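Local coordinates for protein polysaccharide Lyase Family 6 (Bacteroides cellulosilyticus, PDB 6QPS) that probably cleaves alginate at its mannuronic acid units by beta-elimination, as a calcium-binding polysaccharide lyase of family 6, at residues A379-D384 with A405-K410; Y306-R311 with T351-S356; F313-R318 with L357-G362. One frame throughout, in Å; residues are numbered along the deposited sequence. Where two conformers were deposited one is given.

Contact 1 of 3, residues A379-D384 with A405-K410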
loop_
_atom_site.group_PDB
_atom_site.type_symbol
_atom_site.label_atom_id
_atom_site.label_comp_id
_atom_site.label_asym_id
_atom_site.label_seq_id
_atom_site.Cartn_x
_atom_site.Cartn_y
_atom_site.Cartn_z
ATOM N N ALA A 379 -5.235 -7.262 -24.181
ATOM C CA ALA A 379 -4.460 -7.009 -25.393
ATOM C C ALA A 379 -3.000 -7.379 -25.193
ATOM O O ALA A 379 -2.516 -7.487 -24.061
ATOM C CB ALA A 379 -4.563 -5.535 -25.803
ATOM N N GLY A 380 -2.301 -7.512 -26.299
ATOM C CA GLY A 380 -0.887 -7.819 -26.251
ATOM C C GLY A 380 -0.453 -8.527 -27.524
ATOM O O GLY A 380 -0.998 -8.286 -28.600
ATOM N N GLN A 381 0.569 -9.369 -27.378
ATOM C CA GLN A 381 1.120 -10.133 -28.488
ATOM C C GLN A 381 0.477 -11.518 -28.481
ATOM O O GLN A 381 -0.349 -11.827 -29.347
ATOM C CB GLN A 381 2.644 -10.201 -28.363
ATOM C CG GLN A 381 3.307 -8.862 -28.648
ATOM C CD GLN A 381 3.092 -7.857 -27.525
ATOM O OE1 GLN A 381 3.440 -8.116 -26.366
ATOM N NE2 GLN A 381 2.512 -6.703 -27.863
ATOM N N THR A 382 0.831 -12.339 -27.495
ATOM C CA THR A 382 0.244 -13.648 -27.258
ATOM C C THR A 382 -0.634 -13.568 -26.020
ATOM O O THR A 382 -0.168 -13.066 -24.991
ATOM C CB THR A 382 1.371 -14.660 -26.999
ATOM O OG1 THR A 382 2.219 -14.753 -28.155
ATOM C CG2 THR A 382 0.802 -16.015 -26.672
ATOM N N PRO A 383 -1.889 -14.022 -26.063
ATOM C CA PRO A 383 -2.728 -13.989 -24.861
ATOM C C PRO A 383 -2.348 -15.059 -23.846
ATOM O O PRO A 383 -2.000 -16.196 -24.188
ATOM C CB PRO A 383 -4.139 -14.232 -25.416
ATOM C CG PRO A 383 -3.919 -15.051 -26.648
ATOM C CD PRO A 383 -2.595 -14.613 -27.223
ATOM N N ASP A 384 -2.443 -14.666 -22.579
ATOM C CA ASP A 384 -2.198 -15.533 -21.427
ATOM C C ASP A 384 -3.489 -15.552 -20.611
ATOM O O ASP A 384 -3.718 -14.714 -19.729
ATOM C CB ASP A 384 -1.013 -15.022 -20.607
ATOM C CG ASP A 384 -0.564 -16.013 -19.541
ATOM O OD1 ASP A 384 -1.253 -17.039 -19.327
ATOM O OD2 ASP A 384 0.489 -15.746 -18.924
ATOM N N ALA A 405 -7.405 -8.010 -28.261
ATOM C CA ALA A 405 -6.491 -7.449 -29.270
ATOM C C ALA A 405 -5.095 -8.076 -29.190
ATOM O O ALA A 405 -4.216 -7.620 -28.452
ATOM C CB ALA A 405 -6.436 -5.918 -29.176
ATOM N N PHE A 406 -4.882 -9.136 -29.973
ATOM C CA PHE A 406 -3.633 -9.895 -29.990
ATOM C C PHE A 406 -3.188 -10.113 -31.435
ATOM O O PHE A 406 -3.956 -9.935 -32.385
ATOM C CB PHE A 406 -3.785 -11.216 -29.227
ATOM C CG PHE A 406 -4.032 -11.026 -27.740
ATOM C CD1 PHE A 406 -5.323 -10.968 -27.215
ATOM C CD2 PHE A 406 -2.969 -10.852 -26.885
ATOM C CE1 PHE A 406 -5.514 -10.776 -25.858
ATOM C CE2 PHE A 406 -3.158 -10.668 -25.534
ATOM C CZ PHE A 406 -4.415 -10.630 -25.017
ATOM N N SER A 407 -1.916 -10.502 -31.592
ATOM C CA SER A 407 -1.285 -10.515 -32.908
ATOM C C SER A 407 -1.900 -11.563 -33.821
ATOM O O SER A 407 -2.123 -11.294 -35.007
ATOM C CB SER A 407 0.214 -10.778 -32.763
ATOM O OG SER A 407 0.845 -9.776 -31.992
ATOM N N ASP A 408 -2.153 -12.770 -33.298
ATOM C CA ASP A 408 -2.747 -13.835 -34.101
ATOM C C ASP A 408 -4.254 -13.636 -34.099
ATOM O O ASP A 408 -4.894 -13.724 -33.044
ATOM C CB ASP A 408 -2.377 -15.203 -33.517
ATOM C CG ASP A 408 -2.833 -16.367 -34.391
ATOM O OD1 ASP A 408 -3.731 -16.185 -35.242
ATOM O OD2 ASP A 408 -2.284 -17.483 -34.234
ATOM N N LYS A 409 -4.820 -13.348 -35.276
ATOM C CA LYS A 409 -6.249 -13.093 -35.366
ATOM C C LYS A 409 -7.077 -14.360 -35.250
ATOM O O LYS A 409 -8.308 -14.272 -35.232
ATOM C CB LYS A 409 -6.590 -12.355 -36.667
ATOM C CG LYS A 409 -5.672 -11.185 -36.980
ATOM C CD LYS A 409 -5.661 -10.160 -35.855
ATOM C CE LYS A 409 -4.436 -9.248 -35.958
ATOM N NZ LYS A 409 -4.645 -8.145 -36.935
ATOM N N LYS A 410 -6.448 -15.531 -35.173
ATOM C CA LYS A 410 -7.173 -16.766 -34.897
ATOM C C LYS A 410 -7.258 -17.072 -33.403
ATOM O O LYS A 410 -7.908 -18.057 -33.014
ATOM C CB LYS A 410 -6.481 -17.947 -35.597
ATOM C CG LYS A 410 -6.485 -17.894 -37.124
ATOM C CD LYS A 410 -6.035 -19.232 -37.728
ATOM C CE LYS A 410 -5.995 -19.164 -39.242
ATOM N NZ LYS A 410 -5.675 -20.461 -39.932
HETATM O O HOH W 1 -0.606 -7.527 -31.212
HETATM O O HOH W 2 -1.310 -13.962 -30.751
#
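Phe406 lies between two pieces of the 379-384 turn, with backbone on one face and a proline on the other. Its CB sits 3.5 Å from Gln381 O. CG lies anti to the carbonyl carbon (chi1 -66°), which swings the ring in under the turn, and faces Pro383 CD. CD1 and CE1 face Pro383 CB, while CD2 comes to 3.4 Å from Pro383 N and CE2 to 3.3 Å from Ala379 C. CZ, the tip, lies 3.6 Å from Pro383 CB, the carbon that stands almost exactly over the ring centre in a CH-pi contact. Ala379 CA covers the opposite face, nearer the rim. Gly380 suits the bend because a side chain there would press on CE2 and on the preceding carbonyl. Two backbone bonds frame the ring: Gly380 N donates to Ala405 O at 2.9 Å, and Ser407 N to Gln381 O at 3.0 Å. An alanine in place of Phe406 is likely to leave Pro383 without its aromatic partner and open a gap beneath the turn. Where two successive coils of the beta-helix leave their strands, the turn is thus held by one buried ring between a proline and the backbone, while Gln381 O takes an amide and a water shared with Asp408 N, and Gly380 O a water shared with Ser407 OG.

Contact 2 of 3, residues Y306-R311 with T351-S356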
loop_
_atom_site.group_PDB
_atom_site.type_symbol
_atom_site.label_atom_id
_atom_site.label_comp_id
_atom_site.label_asym_id
_atom_site.label_seq_id
_atom_site.Cartn_x
_atom_site.Cartn_y
_atom_site.Cartn_z
ATOM N N TYR A 306 -5.118 0.041 -15.063
ATOM C CA TYR A 306 -4.321 -0.182 -16.273
ATOM C C TYR A 306 -3.091 -0.983 -15.862
ATOM O O TYR A 306 -2.247 -0.477 -15.113
ATOM C CB TYR A 306 -3.935 1.174 -16.876
ATOM C CG TYR A 306 -3.363 1.144 -18.286
ATOM C CD1 TYR A 306 -2.071 0.700 -18.530
ATOM C CD2 TYR A 306 -4.114 1.589 -19.381
ATOM C CE1 TYR A 306 -1.534 0.695 -19.811
ATOM C CE2 TYR A 306 -3.582 1.598 -20.656
ATOM C CZ TYR A 306 -2.296 1.142 -20.866
ATOM O OH TYR A 306 -1.789 1.149 -22.157
ATOM N N ILE A 307 -3.011 -2.234 -16.329
ATOM C CA ILE A 307 -1.978 -3.195 -15.916
ATOM C C ILE A 307 -1.173 -3.573 -17.149
ATOM O O ILE A 307 -1.739 -4.107 -18.113
ATOM C CB ILE A 307 -2.608 -4.443 -15.281
ATOM C CG1 ILE A 307 -3.354 -4.022 -14.024
ATOM C CG2 ILE A 307 -1.566 -5.452 -14.939
ATOM C CD1 ILE A 307 -4.455 -4.935 -13.560
ATOM N N LYS A 308 0.124 -3.262 -17.138
ATOM C CA LYS A 308 1.003 -3.452 -18.290
ATOM C C LYS A 308 2.255 -4.262 -17.961
ATOM O O LYS A 308 3.000 -3.931 -17.035
ATOM C CB LYS A 308 1.425 -2.073 -18.858
ATOM C CG LYS A 308 2.317 -2.126 -20.090
ATOM C CD LYS A 308 2.849 -0.754 -20.515
ATOM C CE LYS A 308 3.505 -0.821 -21.880
ATOM N NZ LYS A 308 4.236 0.445 -22.198
ATOM N N ASP A 309 2.544 -5.254 -18.815
ATOM C CA ASP A 309 3.815 -5.976 -18.814
ATOM C C ASP A 309 4.171 -6.526 -17.433
ATOM O O ASP A 309 5.324 -6.436 -17.002
ATOM C CB ASP A 309 4.968 -5.095 -19.312
ATOM C CG ASP A 309 4.842 -4.682 -20.769
ATOM O OD1 ASP A 309 4.127 -5.352 -21.564
ATOM O OD2 ASP A 309 5.496 -3.670 -21.131
ATOM N N VAL A 310 3.193 -7.105 -16.727
ATOM C CA VAL A 310 3.481 -7.803 -15.469
ATOM C C VAL A 310 3.566 -9.295 -15.761
ATOM O O VAL A 310 2.818 -9.813 -16.593
ATOM C CB VAL A 310 2.463 -7.500 -14.351
ATOM C CG1 VAL A 310 2.490 -6.010 -14.021
ATOM C CG2 VAL A 310 1.049 -7.933 -14.713
ATOM N N ARG A 311 4.458 -10.001 -15.066
ATOM C CA ARG A 311 4.780 -11.367 -15.461
ATOM C C ARG A 311 4.192 -12.465 -14.587
ATOM O O ARG A 311 4.121 -13.612 -15.050
ATOM C CB ARG A 311 6.296 -11.543 -15.574
ATOM C CG ARG A 311 6.855 -10.799 -16.786
ATOM C CD ARG A 311 6.710 -11.566 -18.110
ATOM N NE ARG A 311 5.338 -11.966 -18.432
ATOM C CZ ARG A 311 4.401 -11.161 -18.937
ATOM N NH1 ARG A 311 4.649 -9.887 -19.196
ATOM N NH2 ARG A 311 3.190 -11.634 -19.176
ATOM N N THR A 351 -7.772 -2.244 -18.223
ATOM C CA THR A 351 -6.914 -2.644 -19.340
ATOM C C THR A 351 -5.850 -3.602 -18.833
ATOM O O THR A 351 -5.193 -3.313 -17.828
ATOM C CB THR A 351 -6.230 -1.424 -19.964
ATOM O OG1 THR A 351 -7.211 -0.553 -20.541
ATOM C CG2 THR A 351 -5.248 -1.848 -21.040
ATOM N N PHE A 352 -5.706 -4.748 -19.517
ATOM C CA PHE A 352 -4.688 -5.751 -19.221
ATOM C C PHE A 352 -3.869 -5.921 -20.491
ATOM O O PHE A 352 -4.318 -6.561 -21.451
ATOM C CB PHE A 352 -5.331 -7.055 -18.794
ATOM C CG PHE A 352 -6.252 -6.912 -17.636
ATOM C CD1 PHE A 352 -5.773 -7.009 -16.340
ATOM C CD2 PHE A 352 -7.602 -6.667 -17.826
ATOM C CE1 PHE A 352 -6.616 -6.868 -15.261
ATOM C CE2 PHE A 352 -8.458 -6.545 -16.731
ATOM C CZ PHE A 352 -7.960 -6.621 -15.457
ATOM N N LEU A 353 -2.688 -5.323 -20.489
ATOM C CA LEU A 353 -1.820 -5.240 -21.657
ATOM C C LEU A 353 -0.581 -6.098 -21.432
ATOM O O LEU A 353 0.214 -5.828 -20.516
ATOM C CB LEU A 353 -1.458 -3.775 -21.912
ATOM C CG LEU A 353 -0.533 -3.489 -23.078
ATOM C CD1 LEU A 353 -1.105 -3.987 -24.411
ATOM C CD2 LEU A 353 -0.194 -2.013 -23.174
ATOM N N ASN A 354 -0.419 -7.127 -22.263
ATOM C CA ASN A 354 0.628 -8.121 -22.042
ATOM C C ASN A 354 0.683 -8.536 -20.564
ATOM O O ASN A 354 1.759 -8.665 -19.971
ATOM C CB ASN A 354 1.973 -7.619 -22.546
ATOM C CG ASN A 354 3.027 -8.672 -22.499
ATOM O OD1 ASN A 354 2.767 -9.859 -22.767
ATOM N ND2 ASN A 354 4.255 -8.258 -22.183
ATOM N N SER A 355 -0.502 -8.778 -19.990
ATOM C CA SER A 355 -0.676 -9.190 -18.602
ATOM C C SER A 355 -1.826 -10.194 -18.525
ATOM O O SER A 355 -2.881 -9.986 -19.123
ATOM C CB SER A 355 -1.014 -7.956 -17.741
ATOM O OG SER A 355 0.025 -6.978 -17.826
ATOM N N SER A 356 -1.626 -11.271 -17.763
ATOM C CA SER A 356 -2.511 -12.435 -17.833
ATOM C C SER A 356 -3.832 -12.240 -17.066
ATOM O O SER A 356 -3.965 -11.402 -16.155
ATOM C CB SER A 356 -1.817 -13.651 -17.225
ATOM O OG SER A 356 -1.802 -13.473 -15.809
HETATM O O HOH W 3 0.958 -11.798 -16.518
HETATM O O HOH W 4 0.947 -11.803 -21.419
#
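Asp309 and Asn354 meet where two parallel strands turn, both with positive phi and psi, a left-handed conformation that Asn and Asp tolerate comparatively well. Asn354 CG is anti to its own N (chi1 -173°), which carries ND2 across to Asp309 OD1 at 3.0 Å; the oxygen lies in the amide plane, but the carboxylate is met from above its own plane. In the conformer given, one of two, Arg311 appears to donate from NH1 to Asn354 O at 3.2 Å, edge-on from the guanidinium, with a weaker bond from NH2. Ser355 OG, beside its backbone N (chi1 -59°), gives its proton to Leu353 O at 2.9 Å and weakly accepts from Val310 N; the small hydroxyl fits under Val310 CG2. Leu353 O also takes Asp309 N, so two donors grip it. Before the turn, Ile307 N binds Thr351 O and Leu353 N binds Ile307 O, the latter at 2.8 Å and almost straight. Paired side chains lie side by side: Thr351 CG2 lies over one face of the Tyr306 ring, and Ile307 CD1 reaches Phe352 CE1 at 3.4 Å on the other side of the sheet. Strand 276-283 flanks 306-308, and strand 371-379 flanks 351-353. Helix 433-445 packs on the side of Tyr306 and Leu353, where Glu437 hydrogen-bonds Tyr306 OH and forms a salt bridge with Lys308 NZ.

Contact 3 of 3, residues F313-R318 with L357-G362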
loop_
_atom_site.group_PDB
_atom_site.type_symbol
_atom_site.label_atom_id
_atom_site.label_comp_id
_atom_site.label_asym_id
_atom_site.label_seq_id
_atom_site.Cartn_x
_atom_site.Cartn_y
_atom_site.Cartn_z
ATOM N N PHE A 313 0.856 -12.370 -12.666
ATOM C CA PHE A 313 -0.555 -12.383 -13.056
ATOM C C PHE A 313 -0.946 -10.928 -13.279
ATOM O O PHE A 313 -0.420 -10.033 -12.613
ATOM C CB PHE A 313 -1.520 -13.044 -12.034
ATOM C CG PHE A 313 -1.455 -12.431 -10.673
ATOM C CD1 PHE A 313 -2.184 -11.311 -10.354
ATOM C CD2 PHE A 313 -0.622 -12.972 -9.703
ATOM C CE1 PHE A 313 -2.056 -10.740 -9.116
ATOM C CE2 PHE A 313 -0.517 -12.403 -8.462
ATOM C CZ PHE A 313 -1.220 -11.276 -8.182
ATOM N N GLY A 314 -1.884 -10.696 -14.193
ATOM C CA GLY A 314 -2.480 -9.379 -14.368
ATOM C C GLY A 314 -3.690 -9.227 -13.466
ATOM O O GLY A 314 -3.808 -8.259 -12.706
ATOM N N LEU A 315 -4.591 -10.207 -13.538
ATOM C CA LEU A 315 -5.736 -10.353 -12.644
ATOM C C LEU A 315 -5.769 -11.800 -12.193
ATOM O O LEU A 315 -5.708 -12.701 -13.030
ATOM C CB LEU A 315 -7.059 -10.056 -13.362
ATOM C CG LEU A 315 -8.303 -10.271 -12.494
ATOM C CD1 LEU A 315 -8.459 -9.254 -11.385
ATOM C CD2 LEU A 315 -9.543 -10.283 -13.410
ATOM N N LEU A 316 -5.904 -12.038 -10.891
ATOM C CA LEU A 316 -6.118 -13.377 -10.360
ATOM C C LEU A 316 -7.390 -13.369 -9.524
ATOM O O LEU A 316 -7.530 -12.529 -8.626
ATOM C CB LEU A 316 -4.913 -13.827 -9.532
ATOM C CG LEU A 316 -4.855 -15.308 -9.142
ATOM C CD1 LEU A 316 -3.402 -15.758 -8.943
ATOM C CD2 LEU A 316 -5.685 -15.592 -7.898
ATOM N N VAL A 317 -8.316 -14.283 -9.834
ATOM C CA VAL A 317 -9.554 -14.461 -9.068
ATOM C C VAL A 317 -9.524 -15.874 -8.479
ATOM O O VAL A 317 -9.578 -16.865 -9.214
ATOM C CB VAL A 317 -10.813 -14.215 -9.909
ATOM C CG1 VAL A 317 -12.073 -14.384 -9.034
ATOM C CG2 VAL A 317 -10.788 -12.820 -10.533
ATOM N N ARG A 318 -9.435 -15.970 -7.156
ATOM C CA ARG A 318 -9.123 -17.220 -6.480
ATOM C C ARG A 318 -10.383 -17.943 -6.007
ATOM O O ARG A 318 -11.395 -17.314 -5.676
ATOM C CB ARG A 318 -8.257 -16.924 -5.258
ATOM C CG ARG A 318 -7.435 -18.118 -4.753
ATOM C CD ARG A 318 -6.899 -17.896 -3.340
ATOM N NE ARG A 318 -5.996 -18.967 -2.871
ATOM C CZ ARG A 318 -6.386 -20.113 -2.332
ATOM N NH1 ARG A 318 -7.676 -20.389 -2.182
ATOM N NH2 ARG A 318 -5.479 -21.000 -1.948
ATOM N N LEU A 357 -4.809 -13.086 -17.419
ATOM C CA LEU A 357 -6.040 -13.288 -16.645
ATOM C C LEU A 357 -6.003 -14.722 -16.133
ATOM O O LEU A 357 -5.898 -15.655 -16.933
ATOM C CB LEU A 357 -7.285 -13.078 -17.513
ATOM C CG LEU A 357 -7.419 -11.696 -18.140
ATOM C CD1 LEU A 357 -8.630 -11.667 -19.091
ATOM C CD2 LEU A 357 -7.516 -10.589 -17.125
ATOM N N GLU A 358 -6.116 -14.905 -14.813
ATOM C CA GLU A 358 -6.063 -16.232 -14.208
ATOM C C GLU A 358 -7.289 -16.379 -13.317
ATOM O O GLU A 358 -7.389 -15.697 -12.291
ATOM C CB GLU A 358 -4.767 -16.396 -13.406
ATOM C CG GLU A 358 -4.625 -17.740 -12.760
ATOM C CD GLU A 358 -3.298 -17.910 -12.024
ATOM O OE1 GLU A 358 -2.260 -17.313 -12.424
ATOM O OE2 GLU A 358 -3.308 -18.657 -11.026
ATOM N N LEU A 359 -8.213 -17.247 -13.717
ATOM C CA LEU A 359 -9.530 -17.324 -13.090
ATOM C C LEU A 359 -9.782 -18.716 -12.533
ATOM O O LEU A 359 -9.795 -19.700 -13.281
ATOM C CB LEU A 359 -10.628 -16.974 -14.097
ATOM C CG LEU A 359 -10.411 -15.706 -14.916
ATOM C CD1 LEU A 359 -11.556 -15.525 -15.918
ATOM C CD2 LEU A 359 -10.253 -14.493 -13.994
ATOM N N GLY A 360 -10.036 -18.795 -11.227
ATOM C CA GLY A 360 -10.412 -20.049 -10.611
ATOM C C GLY A 360 -9.298 -20.871 -9.998
ATOM O O GLY A 360 -9.550 -22.009 -9.590
ATOM N N SER A 361 -8.088 -20.333 -9.900
ATOM C CA SER A 361 -6.997 -21.079 -9.303
ATOM C C SER A 361 -7.062 -21.013 -7.774
ATOM O O SER A 361 -7.866 -20.283 -7.188
ATOM C CB SER A 361 -5.659 -20.530 -9.788
ATOM O OG SER A 361 -5.541 -19.170 -9.469
ATOM N N GLY A 362 -6.235 -21.836 -7.137
ATOM C CA GLY A 362 -6.128 -21.900 -5.688
ATOM C C GLY A 362 -6.715 -23.188 -5.146
ATOM O O GLY A 362 -7.306 -23.998 -5.851
#
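Parallel strands on adjacent coils of a right-handed beta-helix, the fold of the PL6 and chondroitinase B family, meet here as 315-318 and 357-359, their axes 4.9 Å apart at closest approach and nearly parallel (2°). Glu358 N bonds to Leu315 O at 2.9 Å, Val317 N to Glu358 O at 3.0 Å and Gly360 N to Val317 O at 2.8 Å. On one face the apolar residues pack in the interior: Leu357 CD2 meets Leu315 CB at 3.8 Å, and Leu359 CD2 lies 3.9 Å from Val317 CG2. On the other face Glu358, its chain extended, runs alongside Leu316 with OE2 3.6 Å from Leu316 CD1; Ser361 OG donates to that oxygen from its anti side, which would help fix the carboxylate. Backbone angles at Gly360 and Gly362 would jam a side chain against the preceding carbonyl; at Gly362 it would also hit Arg318 CG. Gly362 CA lies centrally over one face of the Arg318 guanidinium, whose NH1 donates a hydrogen bond to Arg363 O while Tyr339 makes a cation-pi contact. Strand 291-295 flanks 313-318, strand 385-387 lies beyond 357-361, and residues of strands 345-353 and 371-379 close over Leu315 and Leu357.

How the contacts relate
From the N terminus, strand 301-308 turns into strand 313-318, and later strand 345-353 turns into 357-361. Contact 2 pairs the strand ends and the turns that follow, closing the loop 312-350; contact 3 pairs the next strands, closing 319-356, an overlap that makes the two cross and join two faces of successive coils. A hydrogen bond from Leu315 N to Ser356 O links them across the corner. Contact 1 follows in series, closing the span 385-404 between the next two coils. It ties back to both: Ala379 N and O bond to Phe352 O and Asn354 N of contact 2, and Asp384 O to Leu357 N of contact 3. The coils are thereby stacked along the helix axis.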